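PDB 2IMP: lactaldehyde dehydrogenase from Escherichia coli, which catalyses the irreversible NAD-dependent oxidation of L-lactaldehyde to L-lactate, a step in fucose and rhamnose breakdown, and also oxidises glycolaldehyde. Local coordinates for residues R131-L143 with H467-S479. Residues are numbered along the deposited sequence; the frame is centred on the assembly and turned at random.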
ATOM      1  N   ARG A 131       3.875  22.193  -4.296  1.00 14.95           N
ATOM      2  CA  ARG A 131       4.367  23.407  -3.654  1.00 18.69           C
ATOM      3  C   ARG A 131       5.677  23.257  -2.877  1.00 20.22           C
ATOM      4  O   ARG A 131       5.796  22.395  -2.005  1.00 18.45           O
ATOM      5  CB  ARG A 131       3.324  23.959  -2.685  1.00 21.61           C
ATOM      6  CG  ARG A 131       1.988  24.274  -3.304  1.00 25.85           C
ATOM      7  CD  ARG A 131       1.160  25.099  -2.342  1.00 29.94           C
ATOM      8  NE  ARG A 131      -0.126  25.456  -2.926  1.00 36.24           N
ATOM      9  CZ  ARG A 131      -0.891  26.449  -2.490  1.00 36.27           C
ATOM     10  NH1 ARG A 131      -0.498  27.190  -1.463  1.00 36.75           N
ATOM     11  NH2 ARG A 131      -2.051  26.696  -3.083  1.00 38.81           N
ATOM     12  N   PRO A 132       6.664  24.117  -3.178  1.00 21.31           N
ATOM     13  CA  PRO A 132       7.964  24.091  -2.512  1.00 21.77           C
ATOM     14  C   PRO A 132       7.806  24.185  -0.975  1.00 21.40           C
ATOM     15  O   PRO A 132       7.062  25.028  -0.468  1.00 21.28           O
ATOM     16  CB  PRO A 132       8.667  25.322  -3.084  1.00 22.57           C
ATOM     17  CG  PRO A 132       8.104  25.425  -4.450  1.00 22.38           C
ATOM     18  CD  PRO A 132       6.634  25.160  -4.221  1.00 23.47           C
ATOM     19  N   GLY A 133       8.501  23.309  -0.260  1.00 21.75           N
ATOM     20  CA  GLY A 133       8.449  23.336   1.192  1.00 23.63           C
ATOM     21  C   GLY A 133       7.153  22.888   1.844  1.00 23.57           C
ATOM     22  O   GLY A 133       6.996  23.025   3.059  1.00 23.46           O
ATOM     23  N   GLU A 134       6.211  22.371   1.060  1.00 22.08           N
ATOM     24  CA  GLU A 134       4.961  21.904   1.644  1.00 20.02           C
ATOM     25  C   GLU A 134       4.888  20.384   1.831  1.00 19.04           C
ATOM     26  O   GLU A 134       5.340  19.617   0.983  1.00 18.98           O
ATOM     27  CB  GLU A 134       3.748  22.343   0.809  1.00 18.61           C
ATOM     28  CG  GLU A 134       2.423  21.767   1.331  1.00 19.53           C
ATOM     29  CD  GLU A 134       1.200  22.182   0.518  1.00 18.01           C
ATOM     30  OE1 GLU A 134       0.999  21.650  -0.590  1.00 18.58           O
ATOM     31  OE2 GLU A 134       0.432  23.041   0.995  1.00 18.35           O
ATOM     32  N   ASN A 135       4.331  19.974   2.960  1.00 20.10           N
ATOM     33  CA  ASN A 135       4.125  18.567   3.261  1.00 20.78           C
ATOM     34  C   ASN A 135       2.629  18.225   3.321  1.00 20.02           C
ATOM     35  O   ASN A 135       1.869  18.885   4.032  1.00 20.26           O
ATOM     36  CB  ASN A 135       4.739  18.186   4.611  1.00 22.49           C
ATOM     37  CG  ASN A 135       6.232  17.953   4.538  1.00 26.57           C
ATOM     38  OD1 ASN A 135       6.707  17.125   3.759  1.00 28.66           O
ATOM     39  ND2 ASN A 135       6.982  18.677   5.363  1.00 26.15           N
ATOM     40  N   ILE A 136       2.215  17.222   2.561  1.00 17.19           N
ATOM     41  CA  ILE A 136       0.831  16.799   2.587  1.00 15.08           C
ATOM     42  C   ILE A 136       0.692  15.519   3.423  1.00 15.38           C
ATOM     43  O   ILE A 136       1.081  14.436   2.989  1.00 15.15           O
ATOM     44  CB  ILE A 136       0.292  16.539   1.170  1.00 13.61           C
ATOM     45  CG1 ILE A 136       0.390  17.815   0.332  1.00 13.50           C
ATOM     46  CG2 ILE A 136      -1.152  16.083   1.246  1.00 13.65           C
ATOM     47  CD1 ILE A 136       0.023  17.615  -1.128  1.00 11.32           C
ATOM     48  N   LEU A 137       0.175  15.679   4.634  1.00 14.27           N
ATOM     49  CA  LEU A 137       0.008  14.568   5.548  1.00 14.05           C
ATOM     50  C   LEU A 137      -1.423  14.037   5.626  1.00 12.51           C
ATOM     51  O   LEU A 137      -2.339  14.762   6.005  1.00 11.13           O
ATOM     52  CB  LEU A 137       0.456  14.980   6.957  1.00 14.02           C
ATOM     53  CG  LEU A 137       1.843  15.616   7.069  1.00 16.49           C
ATOM     54  CD1 LEU A 137       2.086  16.048   8.506  1.00 17.15           C
ATOM     55  CD2 LEU A 137       2.903  14.631   6.608  1.00 15.88           C
ATOM     56  N   LEU A 138      -1.593  12.775   5.258  1.00 11.06           N
ATOM     57  CA  LEU A 138      -2.900  12.151   5.312  1.00 12.84           C
ATOM     58  C   LEU A 138      -3.034  11.180   6.506  1.00 12.19           C
ATOM     59  O   LEU A 138      -2.502  10.066   6.492  1.00 14.22           O
ATOM     60  CB  LEU A 138      -3.193  11.431   3.985  1.00 12.71           C
ATOM     61  CG  LEU A 138      -4.568  10.775   3.821  1.00 14.60           C
ATOM     62  CD1 LEU A 138      -4.962  10.751   2.343  1.00 11.18           C
ATOM     63  CD2 LEU A 138      -4.535   9.356   4.402  1.00 16.69           C
ATOM     64  N   PHE A 139      -3.713  11.643   7.545  1.00 11.92           N
ATOM     65  CA  PHE A 139      -3.917  10.831   8.733  1.00 11.48           C
ATOM     66  C   PHE A 139      -5.206  10.008   8.696  1.00 12.27           C
ATOM     67  O   PHE A 139      -6.200  10.416   8.094  1.00 12.28           O
ATOM     68  CB  PHE A 139      -3.993  11.699   9.993  1.00 10.14           C
ATOM     69  CG  PHE A 139      -2.765  12.513  10.269  1.00 11.53           C
ATOM     70  CD1 PHE A 139      -2.565  13.735   9.637  1.00  7.79           C
ATOM     71  CD2 PHE A 139      -1.831  12.082  11.211  1.00 11.62           C
ATOM     72  CE1 PHE A 139      -1.467  14.531   9.951  1.00 10.44           C
ATOM     73  CE2 PHE A 139      -0.726  12.870  11.532  1.00  9.39           C
ATOM     74  CZ  PHE A 139      -0.542  14.097  10.899  1.00 10.31           C
ATOM     75  N   LYS A 140      -5.172   8.854   9.350  1.00 12.47           N
ATOM     76  CA  LYS A 140      -6.346   8.002   9.462  1.00 12.31           C
ATOM     77  C   LYS A 140      -6.990   8.196  10.847  1.00 14.46           C
ATOM     78  O   LYS A 140      -6.397   7.838  11.864  1.00 15.20           O
ATOM     79  CB  LYS A 140      -5.956   6.533   9.279  1.00 14.57           C
ATOM     80  CG  LYS A 140      -5.491   6.177   7.875  1.00 15.56           C
ATOM     81  CD  LYS A 140      -6.614   6.395   6.870  1.00 21.23           C
ATOM     82  CE  LYS A 140      -6.203   5.946   5.481  1.00 26.85           C
ATOM     83  NZ  LYS A 140      -5.763   4.527   5.481  1.00 30.41           N
ATOM     84  N   ARG A 141      -8.177   8.788  10.878  1.00 12.18           N
ATOM     85  CA  ARG A 141      -8.863   9.040  12.140  1.00 11.80           C
ATOM     86  C   ARG A 141     -10.122   8.190  12.328  1.00 11.58           C
ATOM     87  O   ARG A 141     -10.675   7.677  11.360  1.00  9.31           O
ATOM     88  CB  ARG A 141      -9.284  10.513  12.237  1.00 12.73           C
ATOM     89  CG  ARG A 141      -8.214  11.538  11.900  1.00 14.76           C
ATOM     90  CD  ARG A 141      -7.064  11.508  12.885  1.00 18.10           C
ATOM     91  NE  ARG A 141      -6.229  12.700  12.757  1.00 19.63           N
ATOM     92  CZ  ARG A 141      -5.035  12.852  13.326  1.00 22.08           C
ATOM     93  NH1 ARG A 141      -4.518  11.881  14.068  1.00 19.48           N
ATOM     94  NH2 ARG A 141      -4.359  13.982  13.157  1.00 20.56           N
ATOM     95  N   ALA A 142     -10.561   8.052  13.575  1.00 10.66           N
ATOM     96  CA  ALA A 142     -11.780   7.314  13.851  1.00 11.34           C
ATOM     97  C   ALA A 142     -13.015   8.105  13.356  1.00 11.22           C
ATOM     98  O   ALA A 142     -12.934   9.318  13.160  1.00 10.07           O
ATOM     99  CB  ALA A 142     -11.905   7.060  15.346  1.00 11.56           C
ATOM    100  N   LEU A 143     -14.125   7.417  13.133  1.00  8.68           N
ATOM    101  CA  LEU A 143     -15.338   8.096  12.705  1.00 10.96           C
ATOM    102  C   LEU A 143     -16.017   8.792  13.888  1.00 11.38           C
ATOM    103  O   LEU A 143     -16.573   9.878  13.761  1.00 10.81           O
ATOM    104  CB  LEU A 143     -16.323   7.097  12.094  1.00  9.50           C
ATOM    105  CG  LEU A 143     -15.785   6.218  10.971  1.00 12.40           C
ATOM    106  CD1 LEU A 143     -16.917   5.338  10.420  1.00  9.64           C
ATOM    107  CD2 LEU A 143     -15.197   7.119   9.877  1.00  8.51           C
ATOM    108  N   HIS A 467     -10.618  -0.613   7.405  1.00 10.53           N
ATOM    109  CA  HIS A 467     -10.646   0.746   6.884  1.00 11.45           C
ATOM    110  C   HIS A 467     -12.045   1.370   6.816  1.00 10.24           C
ATOM    111  O   HIS A 467     -12.172   2.589   6.774  1.00 10.18           O
ATOM    112  CB  HIS A 467      -9.961   0.799   5.512  1.00 14.87           C
ATOM    113  CG  HIS A 467      -8.471   0.649   5.579  1.00 21.59           C
ATOM    114  ND1 HIS A 467      -7.678   0.498   4.464  1.00 26.79           N
ATOM    115  CD2 HIS A 467      -7.626   0.643   6.642  1.00 22.31           C
ATOM    116  CE1 HIS A 467      -6.414   0.405   4.829  1.00 26.83           C
ATOM    117  NE2 HIS A 467      -6.354   0.492   6.148  1.00 25.19           N
ATOM    118  N   GLU A 468     -13.083   0.535   6.794  1.00  9.51           N
ATOM    119  CA  GLU A 468     -14.442   1.070   6.788  1.00 10.79           C
ATOM    120  C   GLU A 468     -14.700   1.920   8.057  1.00 10.20           C
ATOM    121  O   GLU A 468     -15.565   2.791   8.072  1.00  7.84           O
ATOM    122  CB  GLU A 468     -15.493  -0.057   6.736  1.00 11.47           C
ATOM    123  CG  GLU A 468     -15.618  -0.819   5.415  1.00 15.95           C
ATOM    124  CD  GLU A 468     -15.893   0.084   4.214  1.00 22.61           C
ATOM    125  OE1 GLU A 468     -16.511   1.159   4.393  1.00 23.12           O
ATOM    126  OE2 GLU A 468     -15.499  -0.293   3.088  1.00 22.14           O
ATOM    127  N   TYR A 469     -13.927   1.643   9.107  1.00  8.69           N
ATOM    128  CA  TYR A 469     -14.063   2.359  10.371  1.00 10.29           C
ATOM    129  C   TYR A 469     -13.089   3.524  10.555  1.00 11.22           C
ATOM    130  O   TYR A 469     -12.912   4.055  11.655  1.00 12.30           O
ATOM    131  CB  TYR A 469     -13.943   1.379  11.545  1.00  8.93           C
ATOM    132  CG  TYR A 469     -15.186   0.532  11.685  1.00  9.05           C
ATOM    133  CD1 TYR A 469     -15.337  -0.648  10.958  1.00  9.93           C
ATOM    134  CD2 TYR A 469     -16.249   0.954  12.490  1.00 10.45           C
ATOM    135  CE1 TYR A 469     -16.523  -1.391  11.026  1.00 11.67           C
ATOM    136  CE2 TYR A 469     -17.436   0.221  12.566  1.00  8.04           C
ATOM    137  CZ  TYR A 469     -17.566  -0.948  11.828  1.00 11.16           C
ATOM    138  OH  TYR A 469     -18.751  -1.657  11.870  1.00 11.62           O
ATOM    139  N   LEU A 470     -12.467   3.908   9.453  1.00 10.83           N
ATOM    140  CA  LEU A 470     -11.528   5.006   9.455  1.00 10.69           C
ATOM    141  C   LEU A 470     -11.859   6.052   8.394  1.00  9.91           C
ATOM    142  O   LEU A 470     -12.440   5.737   7.363  1.00  9.81           O
ATOM    143  CB  LEU A 470     -10.113   4.480   9.199  1.00 10.26           C
ATOM    144  CG  LEU A 470      -9.466   3.649  10.310  1.00  9.46           C
ATOM    145  CD1 LEU A 470      -8.266   2.884   9.755  1.00  9.46           C
ATOM    146  CD2 LEU A 470      -9.057   4.572  11.456  1.00  7.28           C
ATOM    147  N   GLN A 471     -11.525   7.294   8.688  1.00 11.00           N
ATOM    148  CA  GLN A 471     -11.710   8.367   7.738  1.00 11.88           C
ATOM    149  C   GLN A 471     -10.438   9.204   7.671  1.00 12.22           C
ATOM    150  O   GLN A 471      -9.632   9.196   8.603  1.00  9.73           O
ATOM    151  CB  GLN A 471     -12.924   9.236   8.087  1.00 10.98           C
ATOM    152  CG  GLN A 471     -12.840  10.001   9.391  1.00 14.66           C
ATOM    153  CD  GLN A 471     -14.161  10.680   9.723  1.00 17.41           C
ATOM    154  OE1 GLN A 471     -14.989  10.922   8.838  1.00 13.24           O
ATOM    155  NE2 GLN A 471     -14.362  10.999  10.997  1.00 17.81           N
ATOM    156  N   THR A 472     -10.265   9.918   6.577  1.00  9.62           N
ATOM    157  CA  THR A 472      -9.051  10.676   6.403  1.00 12.10           C
ATOM    158  C   THR A 472      -9.082  12.149   6.783  1.00 10.53           C
ATOM    159  O   THR A 472     -10.103  12.827   6.676  1.00 10.62           O
ATOM    160  CB  THR A 472      -8.581  10.588   4.941  1.00 12.19           C
ATOM    161  OG1 THR A 472      -9.598  11.131   4.088  1.00 14.80           O
ATOM    162  CG2 THR A 472      -8.335   9.141   4.549  1.00 11.65           C
ATOM    163  N   GLN A 473      -7.938  12.602   7.274  1.00 10.99           N
ATOM    164  CA  GLN A 473      -7.722  14.002   7.574  1.00 11.05           C
ATOM    165  C   GLN A 473      -6.460  14.445   6.816  1.00 12.09           C
ATOM    166  O   GLN A 473      -5.342  14.059   7.176  1.00 10.18           O
ATOM    167  CB  GLN A 473      -7.538  14.280   9.075  1.00 10.95           C
ATOM    168  CG  GLN A 473      -7.057  15.728   9.335  1.00 11.13           C
ATOM    169  CD  GLN A 473      -6.767  16.032  10.796  1.00 14.59           C
ATOM    170  OE1 GLN A 473      -6.379  15.150  11.560  1.00 16.54           O
ATOM    171  NE2 GLN A 473      -6.938  17.295  11.188  1.00 13.49           N
ATOM    172  N   VAL A 474      -6.659  15.187   5.734  1.00 11.41           N
ATOM    173  CA  VAL A 474      -5.537  15.654   4.943  1.00  9.70           C
ATOM    174  C   VAL A 474      -5.004  17.010   5.404  1.00 11.07           C
ATOM    175  O   VAL A 474      -5.706  18.028   5.355  1.00 11.25           O
ATOM    176  CB  VAL A 474      -5.906  15.726   3.442  1.00 10.75           C
ATOM    177  CG1 VAL A 474      -4.714  16.207   2.630  1.00  7.60           C
ATOM    178  CG2 VAL A 474      -6.343  14.350   2.953  1.00  8.53           C
ATOM    179  N   VAL A 475      -3.762  16.998   5.869  1.00  9.50           N
ATOM    180  CA  VAL A 475      -3.125  18.207   6.350  1.00 12.30           C
ATOM    181  C   VAL A 475      -2.099  18.819   5.378  1.00 13.62           C
ATOM    182  O   VAL A 475      -1.124  18.169   4.989  1.00 15.41           O
ATOM    183  CB  VAL A 475      -2.412  17.957   7.699  1.00 11.97           C
ATOM    184  CG1 VAL A 475      -1.818  19.258   8.226  1.00 10.38           C
ATOM    185  CG2 VAL A 475      -3.404  17.375   8.707  1.00 12.54           C
ATOM    186  N   TYR A 476      -2.355  20.058   4.976  1.00 12.77           N
ATOM    187  CA  TYR A 476      -1.438  20.766   4.103  1.00 14.24           C
ATOM    188  C   TYR A 476      -0.550  21.703   4.934  1.00 16.53           C
ATOM    189  O   TYR A 476      -0.934  22.829   5.262  1.00 14.09           O
ATOM    190  CB  TYR A 476      -2.198  21.565   3.040  1.00 12.16           C
ATOM    191  CG  TYR A 476      -2.976  20.725   2.049  1.00 11.98           C
ATOM    192  CD1 TYR A 476      -4.227  20.203   2.373  1.00 11.52           C
ATOM    193  CD2 TYR A 476      -2.471  20.469   0.770  1.00 12.12           C
ATOM    194  CE1 TYR A 476      -4.963  19.456   1.448  1.00  9.03           C
ATOM    195  CE2 TYR A 476      -3.199  19.719  -0.159  1.00 13.05           C
ATOM    196  CZ  TYR A 476      -4.445  19.216   0.190  1.00 12.55           C
ATOM    197  OH  TYR A 476      -5.173  18.477  -0.720  1.00 12.36           O
ATOM    198  N   LEU A 477       0.613  21.191   5.308  1.00 18.76           N
ATOM    199  CA  LEU A 477       1.555  21.939   6.118  1.00 22.85           C
ATOM    200  C   LEU A 477       2.541  22.774   5.274  1.00 26.23           C
ATOM    201  O   LEU A 477       3.523  22.249   4.749  1.00 24.57           O
ATOM    202  CB  LEU A 477       2.310  20.962   7.022  1.00 22.09           C
ATOM    203  CG  LEU A 477       3.239  21.517   8.100  1.00 24.81           C
ATOM    204  CD1 LEU A 477       2.551  22.633   8.867  1.00 26.27           C
ATOM    205  CD2 LEU A 477       3.629  20.386   9.039  1.00 24.56           C
ATOM    206  N   GLN A 478       2.248  24.066   5.141  1.00 30.64           N
ATOM    207  CA  GLN A 478       3.086  24.963   4.349  1.00 35.31           C
ATOM    208  C   GLN A 478       4.317  25.532   5.088  1.00 37.67           C
ATOM    209  O   GLN A 478       4.188  26.177   6.130  1.00 37.56           O
ATOM    210  CB  GLN A 478       2.249  26.123   3.806  1.00 34.82           C
ATOM    211  CG  GLN A 478       3.031  27.071   2.906  1.00 35.34           C
ATOM    212  CD  GLN A 478       3.529  26.391   1.641  1.00 36.57           C
ATOM    213  OE1 GLN A 478       2.746  26.080   0.738  1.00 36.52           O
ATOM    214  NE2 GLN A 478       4.836  26.148   1.574  1.00 33.64           N
ATOM    215  N   SER A 479       5.492  25.282   4.516  1.00 40.68           N
ATOM    216  CA  SER A 479       6.760  25.742   5.076  1.00 42.38           C
ATOM    217  C   SER A 479       7.153  25.060   6.402  1.00 43.42           C
ATOM    218  O   SER A 479       7.891  24.075   6.406  1.00 44.82           O
ATOM    219  CB  SER A 479       6.729  27.259   5.275  1.00 43.68           C
ATOM    220  OG  SER A 479       7.925  27.717   5.884  1.00 44.62           O
ATOM    221  OXT SER A 479       6.693  25.694   7.315  1.00 50.11           O
TER
HETATM  222  O   HOH W   1     -17.426  11.760  12.072  1.00 18.42           O
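Arg141 reaches across to Gln473 on the neighbouring antiparallel strand and grips one oxygen with two nitrogens. Its CB lies 3.9 Å from Gln471 O, and CG packs against Gln473 CB. A bend at chi2 (-65°) then folds the chain back, carrying CD past Gln473 OE1 and bringing the guanidinium in side-on: NE donates to Gln473 OE1 at 2.7 Å and NH2 to the same OE1 at 2.8 Å. The oxygen lies in the guanidinium plane, while Phe139 CB sits over the centre of one face of that plane and NH2 lies over one face of the Phe139 ring, offset toward its rim. Gln473 arrives extended, and its NE2 donates to Ile427 O of a second subunit. Along the strands, paired backbone bonds join Asn135 with Leu477, Leu137 with Val475, Phe139 with Gln473 and Arg141 with Gln471. On the other face Ile136 CG2 meets Val474 CG1 at 3.8 Å, side by side, and Leu138 CD2 touches Thr472 CG2. At the Pro132 end, Gln478 NE2 donates to Pro132 O at 3.2 Å; near the opposite end Gln471 NE2 donates to Ala142 O at 3.1 Å, and Leu143 CD2 lies on Gln471 CB. Together the strands form the protruding oligomerisation arm of the aldehyde dehydrogenase fold, and residues 474-477 continue the sheet into the second subunit. With both ends of its amide engaged, Gln473 links the arginine of its own arm to the partner's backbone, so one amide side chain both fixes the guanidinium within the arm and ties the arm to the second subunit.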